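Local atomic coordinates of T cell receptor gamma chain (Monodelphis domestica, PDB entry 7L15), a protein that forms the gamma subunit of the marsupial gamma-mu T cell receptor and probably contributes to antigen recognition through its variable immunoglobulin domain. Residues B[27-37]-B[48-56]. Sequence-based numbering, arbitrary orientation.
Sequences ILNPVSDYVHW and RLLVYSRSK
Pro30 meets the guanidinium of Arg54 at about a right angle, its CB 3.5 Å from Arg54 NH2, where the CDR1 loop of this immunoglobulin V domain leans on the start of CDR2. The two loops lie at the open end of the hairpin made by strands 34-40 and 47-53, the C and C′ strands of the fold. Asp33 ties them together: the carboxylate on its short side chain accepts three hydrogen bonds. OD1 takes the backbone N of Ser55 at 2.9 Å on its syn side, while OD2 receives the hydroxyls of Ser53 (OG at 2.8 Å) and Ser55 from opposite faces of its plane. With CG anti to the backbone N (chi1 -169°), the group stands beside its own carbonyl, whose O accepts the N-H of Arg54. Such a network should fix the carboxylate's rotation. Tyr34 then sets CE1 3.5 Å from Ser53 CB, a neighbour small enough to admit the ring. Val35 and Tyr52 form a hydrogen-bonded antiparallel pair, and their side chains turn into the sandwich with those of Trp37 and Leu50. On the other sheet face, toward the mu chain, lies His36, whose imidazole carries Val51 CG2 over one face, a CH-pi contact 3.7 Å from the centroid. Arg48 also salt-bridges Asp62 and donates to Thr115 O of the mu chain; its bend at chi3 (74°) brings NH1 to His36 ND1, 3.1 Å away and in the imidazole plane. Trp37, the core tryptophan of the V fold, packs on Cys97 of the disulfide to Cys25 and brings its CD1 within 3.8 Å of Leu50 CD1.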
loop_
_atom_site.group_PDB
_atom_site.type_symbol
_atom_site.label_atom_id
_atom_site.label_comp_id
_atom_site.label_asym_id
_atom_site.label_seq_id
_atom_site.Cartn_x
_atom_site.Cartn_y
_atom_site.Cartn_z
ATOM N N ILE B 27 -2.697 -1.242 -19.948
ATOM C CA ILE B 27 -1.286 -0.921 -20.124
ATOM C C ILE B 27 -1.176 0.294 -21.036
ATOM O O ILE B 27 -1.740 0.309 -22.135
ATOM C CB ILE B 27 -0.510 -2.121 -20.689
ATOM C CG1 ILE B 27 0.845 -1.674 -21.240
ATOM C CG2 ILE B 27 -1.340 -2.854 -21.747
ATOM C CD1 ILE B 27 1.766 -1.096 -20.193
ATOM N N LEU B 28 -0.453 1.318 -20.577
ATOM C CA LEU B 28 -0.329 2.590 -21.273
ATOM C C LEU B 28 1.124 2.845 -21.647
ATOM O O LEU B 28 2.043 2.471 -20.913
ATOM C CB LEU B 28 -0.852 3.750 -20.416
ATOM C CG LEU B 28 -2.295 3.645 -19.922
ATOM C CD1 LEU B 28 -2.343 3.180 -18.467
ATOM C CD2 LEU B 28 -3.021 4.971 -20.119
ATOM N N ASN B 29 1.308 3.528 -22.775
ATOM C CA ASN B 29 2.612 3.696 -23.409
ATOM C C ASN B 29 3.372 2.370 -23.472
ATOM O O ASN B 29 4.487 2.266 -22.949
ATOM C CB ASN B 29 3.442 4.754 -22.697
ATOM C CG ASN B 29 2.724 6.076 -22.586
ATOM O OD1 ASN B 29 1.762 6.333 -23.304
ATOM N ND2 ASN B 29 3.182 6.924 -21.676
ATOM N N PRO B 30 2.793 1.338 -24.091
ATOM C CA PRO B 30 3.455 0.030 -24.093
ATOM C C PRO B 30 4.801 0.091 -24.800
ATOM O O PRO B 30 4.953 0.717 -25.850
ATOM C CB PRO B 30 2.463 -0.870 -24.842
ATOM C CG PRO B 30 1.148 -0.147 -24.777
ATOM C CD PRO B 30 1.509 1.302 -24.812
ATOM N N VAL B 31 5.790 -0.556 -24.191
ATOM C CA VAL B 31 7.123 -0.695 -24.756
ATOM C C VAL B 31 7.468 -2.143 -25.064
ATOM O O VAL B 31 8.606 -2.428 -25.449
ATOM C CB VAL B 31 8.180 -0.077 -23.817
ATOM C CG1 VAL B 31 9.453 0.302 -24.573
ATOM C CG2 VAL B 31 7.610 1.133 -23.101
ATOM N N SER B 32 6.525 -3.070 -24.893
ATOM C CA SER B 32 6.821 -4.486 -25.026
ATOM C C SER B 32 5.590 -5.214 -25.539
ATOM O O SER B 32 4.456 -4.755 -25.380
ATOM C CB SER B 32 7.275 -5.102 -23.689
ATOM O OG SER B 32 7.687 -6.448 -23.869
ATOM N N ASP B 33 5.827 -6.380 -26.130
ATOM C CA ASP B 33 4.741 -7.202 -26.638
ATOM C C ASP B 33 4.167 -8.156 -25.593
ATOM O O ASP B 33 3.087 -8.724 -25.813
ATOM C CB ASP B 33 5.218 -7.996 -27.852
ATOM C CG ASP B 33 4.082 -8.658 -28.591
ATOM O OD1 ASP B 33 3.053 -7.988 -28.812
ATOM O OD2 ASP B 33 4.221 -9.839 -28.954
ATOM N N TYR B 34 4.845 -8.350 -24.467
ATOM C CA TYR B 34 4.448 -9.355 -23.488
ATOM C C TYR B 34 3.890 -8.695 -22.235
ATOM O O TYR B 34 4.455 -7.717 -21.725
ATOM C CB TYR B 34 5.625 -10.276 -23.157
ATOM C CG TYR B 34 6.084 -11.003 -24.389
ATOM C CD1 TYR B 34 5.504 -12.205 -24.764
ATOM C CD2 TYR B 34 7.042 -10.448 -25.224
ATOM C CE1 TYR B 34 5.897 -12.861 -25.921
ATOM C CE2 TYR B 34 7.442 -11.091 -26.389
ATOM C CZ TYR B 34 6.870 -12.297 -26.728
ATOM O OH TYR B 34 7.267 -12.940 -27.872
ATOM N N VAL B 35 2.756 -9.214 -21.774
ATOM C CA VAL B 35 2.147 -8.830 -20.510
ATOM C C VAL B 35 2.305 -10.007 -19.562
ATOM O O VAL B 35 1.903 -11.132 -19.894
ATOM C CB VAL B 35 0.671 -8.454 -20.694
ATOM C CG1 VAL B 35 0.052 -8.065 -19.361
ATOM C CG2 VAL B 35 0.546 -7.313 -21.699
ATOM N N HIS B 36 2.904 -9.756 -18.395
ATOM C CA HIS B 36 3.219 -10.789 -17.414
ATOM C C HIS B 36 2.278 -10.679 -16.225
ATOM O O HIS B 36 1.920 -9.576 -15.819
ATOM C CB HIS B 36 4.666 -10.664 -16.931
ATOM C CG HIS B 36 5.670 -10.602 -18.038
ATOM N ND1 HIS B 36 6.498 -11.661 -18.350
ATOM C CD2 HIS B 36 5.986 -9.608 -18.904
ATOM C CE1 HIS B 36 7.280 -11.323 -19.360
ATOM N NE2 HIS B 36 6.991 -10.081 -19.714
ATOM N N TRP B 37 1.889 -11.823 -15.662
ATOM C CA TRP B 37 0.963 -11.876 -14.530
ATOM C C TRP B 37 1.638 -12.584 -13.368
ATOM O O TRP B 37 1.903 -13.786 -13.446
ATOM C CB TRP B 37 -0.342 -12.582 -14.898
ATOM C CG TRP B 37 -1.281 -11.698 -15.662
ATOM C CD1 TRP B 37 -1.446 -11.653 -17.010
ATOM C CD2 TRP B 37 -2.165 -10.712 -15.118
ATOM N NE1 TRP B 37 -2.390 -10.708 -17.343
ATOM C CE2 TRP B 37 -2.846 -10.119 -16.197
ATOM C CE3 TRP B 37 -2.462 -10.292 -13.826
ATOM C CZ2 TRP B 37 -3.796 -9.119 -16.023
ATOM C CZ3 TRP B 37 -3.404 -9.284 -13.656
ATOM C CH2 TRP B 37 -4.060 -8.716 -14.747
ATOM N N ARG B 48 5.620 -15.667 -11.032
ATOM C CA ARG B 48 4.879 -15.433 -12.252
ATOM C C ARG B 48 3.990 -16.634 -12.531
ATOM O O ARG B 48 4.392 -17.782 -12.321
ATOM C CB ARG B 48 5.821 -15.178 -13.423
ATOM C CG ARG B 48 5.063 -14.644 -14.637
ATOM C CD ARG B 48 5.981 -14.357 -15.815
ATOM N NE ARG B 48 6.413 -15.589 -16.458
ATOM C CZ ARG B 48 7.222 -15.642 -17.509
ATOM N NH1 ARG B 48 7.698 -14.523 -18.043
ATOM N NH2 ARG B 48 7.561 -16.819 -18.018
ATOM N N LEU B 49 2.753 -16.363 -12.946
ATOM C CA LEU B 49 1.817 -17.417 -13.313
ATOM C C LEU B 49 1.827 -17.713 -14.805
ATOM O O LEU B 49 1.758 -18.880 -15.194
ATOM C CB LEU B 49 0.393 -17.040 -12.889
ATOM C CG LEU B 49 0.168 -16.608 -11.438
ATOM C CD1 LEU B 49 -1.308 -16.631 -11.071
ATOM C CD2 LEU B 49 0.951 -17.471 -10.479
ATOM N N LEU B 50 1.909 -16.685 -15.647
ATOM C CA LEU B 50 1.832 -16.848 -17.094
ATOM C C LEU B 50 2.368 -15.587 -17.753
ATOM O O LEU B 50 2.506 -14.541 -17.116
ATOM C CB LEU B 50 0.394 -17.127 -17.566
ATOM C CG LEU B 50 -0.699 -16.047 -17.528
ATOM C CD1 LEU B 50 -0.570 -15.012 -18.647
ATOM C CD2 LEU B 50 -2.076 -16.697 -17.602
ATOM N N VAL B 51 2.632 -15.689 -19.052
ATOM C CA VAL B 51 2.987 -14.541 -19.871
ATOM C C VAL B 51 2.144 -14.573 -21.142
ATOM O O VAL B 51 1.858 -15.643 -21.693
ATOM C CB VAL B 51 4.495 -14.504 -20.197
ATOM C CG1 VAL B 51 4.914 -15.745 -20.980
ATOM C CG2 VAL B 51 4.831 -13.233 -20.961
ATOM N N TYR B 52 1.714 -13.400 -21.584
ATOM C CA TYR B 52 0.792 -13.257 -22.695
ATOM C C TYR B 52 1.429 -12.360 -23.741
ATOM O O TYR B 52 1.908 -11.266 -23.418
ATOM C CB TYR B 52 -0.541 -12.672 -22.222
ATOM C CG TYR B 52 -1.505 -12.289 -23.326
ATOM C CD1 TYR B 52 -2.216 -13.256 -24.028
ATOM C CD2 TYR B 52 -1.723 -10.957 -23.647
ATOM C CE1 TYR B 52 -3.110 -12.903 -25.031
ATOM C CE2 TYR B 52 -2.615 -10.591 -24.644
ATOM C CZ TYR B 52 -3.305 -11.565 -25.335
ATOM O OH TYR B 52 -4.189 -11.197 -26.332
ATOM N N SER B 53 1.453 -12.840 -24.983
ATOM C CA SER B 53 1.922 -12.059 -26.122
ATOM C C SER B 53 0.723 -11.341 -26.733
ATOM O O SER B 53 -0.187 -11.986 -27.268
ATOM C CB SER B 53 2.601 -12.965 -27.147
ATOM O OG SER B 53 3.008 -12.232 -28.289
ATOM N N ARG B 54 0.715 -10.009 -26.661
ATOM C CA ARG B 54 -0.425 -9.267 -27.187
ATOM C C ARG B 54 -0.572 -9.477 -28.694
ATOM O O ARG B 54 -1.676 -9.736 -29.190
ATOM C CB ARG B 54 -0.281 -7.783 -26.853
ATOM C CG ARG B 54 -0.655 -7.424 -25.414
ATOM C CD ARG B 54 -0.765 -5.927 -25.275
ATOM N NE ARG B 54 0.335 -5.289 -25.982
ATOM C CZ ARG B 54 0.376 -4.002 -26.292
ATOM N NH1 ARG B 54 -0.631 -3.206 -25.955
ATOM N NH2 ARG B 54 1.423 -3.516 -26.943
ATOM N N SER B 55 0.537 -9.393 -29.436
ATOM C CA SER B 55 0.484 -9.554 -30.884
ATOM C C SER B 55 -0.032 -10.935 -31.258
ATOM O O SER B 55 -1.115 -11.070 -31.840
ATOM C CB SER B 55 1.867 -9.318 -31.493
ATOM O OG SER B 55 2.636 -10.506 -31.414
ATOM N N LYS B 56 0.722 -11.984 -30.906
ATOM C CA LYS B 56 0.290 -13.349 -31.191
ATOM C C LYS B 56 -0.965 -13.751 -30.410
ATOM O O LYS B 56 -1.476 -14.853 -30.634
ATOM C CB LYS B 56 1.426 -14.351 -30.906
ATOM C CG LYS B 56 2.813 -13.857 -31.342
ATOM C CD LYS B 56 3.827 -14.983 -31.544
ATOM C CE LYS B 56 4.069 -15.821 -30.295
ATOM N NZ LYS B 56 4.782 -15.085 -29.200
#